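Local coordinates for siroheme decarboxylase (Hydrogenobacter thermophilus, PDB 4CH7), which decarboxylates siroheme in two probable steps to 12,18-didecarboxysiroheme during heme d1 biosynthesis, at residues E21-L26 with G181-V186. Numbering follows the deposited sequence.
Sequences EPFSVL and GSFPLV
Phe23, in the first turn of helix 22-30, reaches into the loop 181-186 and shows how one aromatic side chain can join two similar domains without a hydrogen bond between the segments. Its apolar contacts gather at the ring tip: CZ lies 3.8 Å from CD2 of Phe183 and equally near Leu185 CD2. The two phenyl rings pass each other obliquely, their planes inclined at 56°, and Pro22 CG comes up to the edge of the Phe183 ring, 4.2 Å from CE2. In Phe183 the first torsion (chi1 -164°) sets CG opposite the backbone N, and the CD2–CE2 side of the ring meets Phe23 CZ.

A second kind of contact is polar against aromatic. Two loop carbonyl oxygens lie at the edge of the Phe23 ring, Val186 O in the ring plane 3.2 Å from CD2, and Pro184 O 3.5 Å from CE2. Leu185 is the centre of an inverse gamma turn, closed by a weak bond from Val186 N to Pro184 O, so one of the carbonyls at the ring edge also serves the turn. Were Phe23 an alanine, Phe183 and Leu185 would probably lose their shared aromatic partner, leaving a gap between helix 22-30 and the loop. Leu38 of helix 34-47 also touches Phe23, which thus links the helical core of the first helix-turn-helix domain to the inter-helix loop of the second.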
loop_
_atom_site.group_PDB
_atom_site.type_symbol
_atom_site.label_atom_id
_atom_site.label_comp_id
_atom_site.label_asym_id
_atom_site.label_seq_id
_atom_site.Cartn_x
_atom_site.Cartn_y
_atom_site.Cartn_z
ATOM N N GLU A 21 9.437 -2.336 26.567
ATOM C CA GLU A 21 8.566 -1.244 26.992
ATOM C C GLU A 21 8.830 0.022 26.178
ATOM O O GLU A 21 9.430 0.974 26.680
ATOM C CB GLU A 21 8.745 -0.963 28.488
ATOM C CG GLU A 21 8.490 -2.174 29.382
ATOM C CD GLU A 21 8.725 -1.886 30.852
ATOM O OE1 GLU A 21 8.791 -0.699 31.229
ATOM O OE2 GLU A 21 8.840 -2.853 31.631
ATOM N N PRO A 22 8.358 0.041 24.919
ATOM C CA PRO A 22 8.626 1.150 23.995
ATOM C C PRO A 22 7.917 2.436 24.400
ATOM O O PRO A 22 8.418 3.519 24.110
ATOM C CB PRO A 22 8.073 0.634 22.663
ATOM C CG PRO A 22 6.998 -0.338 23.048
ATOM C CD PRO A 22 7.499 -0.993 24.309
ATOM N N PHE A 23 6.769 2.316 25.060
ATOM C CA PHE A 23 6.023 3.490 25.494
ATOM C C PHE A 23 6.616 4.102 26.761
ATOM O O PHE A 23 6.392 5.274 27.058
ATOM C CB PHE A 23 4.548 3.146 25.696
ATOM C CG PHE A 23 3.851 2.715 24.438
ATOM C CD1 PHE A 23 3.758 3.578 23.354
ATOM C CD2 PHE A 23 3.281 1.454 24.341
ATOM C CE1 PHE A 23 3.115 3.187 22.185
ATOM C CE2 PHE A 23 2.634 1.054 23.180
ATOM C CZ PHE A 23 2.553 1.922 22.100
ATOM N N SER A 24 7.368 3.301 27.508
ATOM C CA SER A 24 8.136 3.811 28.638
ATOM C C SER A 24 9.235 4.728 28.102
ATOM O O SER A 24 9.488 5.807 28.644
ATOM C CB SER A 24 8.741 2.654 29.436
ATOM O OG SER A 24 9.220 3.086 30.694
ATOM N N VAL A 25 9.867 4.288 27.015
ATOM C CA VAL A 25 10.914 5.058 26.349
ATOM C C VAL A 25 10.363 6.354 25.746
ATOM O O VAL A 25 10.946 7.422 25.927
ATOM C CB VAL A 25 11.602 4.228 25.248
ATOM C CG1 VAL A 25 12.626 5.067 24.502
ATOM C CG2 VAL A 25 12.259 2.998 25.845
ATOM N N LEU A 26 9.243 6.251 25.031
ATOM C CA LEU A 26 8.583 7.421 24.456
ATOM C C LEU A 26 8.144 8.394 25.548
ATOM O O LEU A 26 8.270 9.608 25.394
ATOM C CB LEU A 26 7.375 7.012 23.609
ATOM C CG LEU A 26 7.607 6.134 22.378
ATOM C CD1 LEU A 26 6.369 6.097 21.495
ATOM C CD2 LEU A 26 8.810 6.604 21.590
ATOM N N GLY A 181 -1.308 -6.310 12.696
ATOM C CA GLY A 181 -2.478 -5.534 13.078
ATOM C C GLY A 181 -2.194 -4.381 14.021
ATOM O O GLY A 181 -1.071 -3.882 14.079
ATOM N N SER A 182 -3.220 -3.954 14.754
ATOM C CA SER A 182 -3.092 -2.849 15.702
ATOM C C SER A 182 -2.067 -3.140 16.791
ATOM O O SER A 182 -2.156 -4.156 17.478
ATOM C CB SER A 182 -4.443 -2.542 16.352
ATOM O OG SER A 182 -5.343 -1.946 15.437
ATOM N N PHE A 183 -1.099 -2.241 16.944
ATOM C CA PHE A 183 -0.103 -2.362 17.999
ATOM C C PHE A 183 -0.769 -2.084 19.337
ATOM O O PHE A 183 -1.343 -1.010 19.532
ATOM C CB PHE A 183 1.039 -1.376 17.762
ATOM C CG PHE A 183 2.280 -1.674 18.557
ATOM C CD1 PHE A 183 2.987 -2.855 18.351
ATOM C CD2 PHE A 183 2.758 -0.762 19.488
ATOM C CE1 PHE A 183 4.136 -3.129 19.074
ATOM C CE2 PHE A 183 3.906 -1.026 20.215
ATOM C CZ PHE A 183 4.599 -2.213 20.004
ATOM N N PRO A 184 -0.704 -3.059 20.258
ATOM C CA PRO A 184 -1.349 -2.926 21.568
ATOM C C PRO A 184 -0.861 -1.689 22.313
ATOM O O PRO A 184 0.348 -1.463 22.395
ATOM C CB PRO A 184 -0.895 -4.187 22.309
ATOM C CG PRO A 184 -0.563 -5.178 21.230
ATOM C CD PRO A 184 0.002 -4.347 20.112
ATOM N N LEU A 185 -1.788 -0.896 22.841
ATOM C CA LEU A 185 -1.416 0.273 23.621
ATOM C C LEU A 185 -1.288 -0.112 25.090
ATOM O O LEU A 185 -2.107 0.279 25.923
ATOM C CB LEU A 185 -2.424 1.406 23.425
ATOM C CG LEU A 185 -2.541 1.913 21.986
ATOM C CD1 LEU A 185 -3.361 3.190 21.903
ATOM C CD2 LEU A 185 -1.165 2.120 21.386
ATOM N N VAL A 186 -0.251 -0.891 25.387
ATOM C CA VAL A 186 -0.007 -1.390 26.735
ATOM C C VAL A 186 1.468 -1.249 27.096
ATOM O O VAL A 186 2.290 -0.889 26.254
ATOM C CB VAL A 186 -0.430 -2.867 26.871
ATOM C CG1 VAL A 186 -1.940 -3.001 26.801
ATOM C CG2 VAL A 186 0.229 -3.712 25.794
#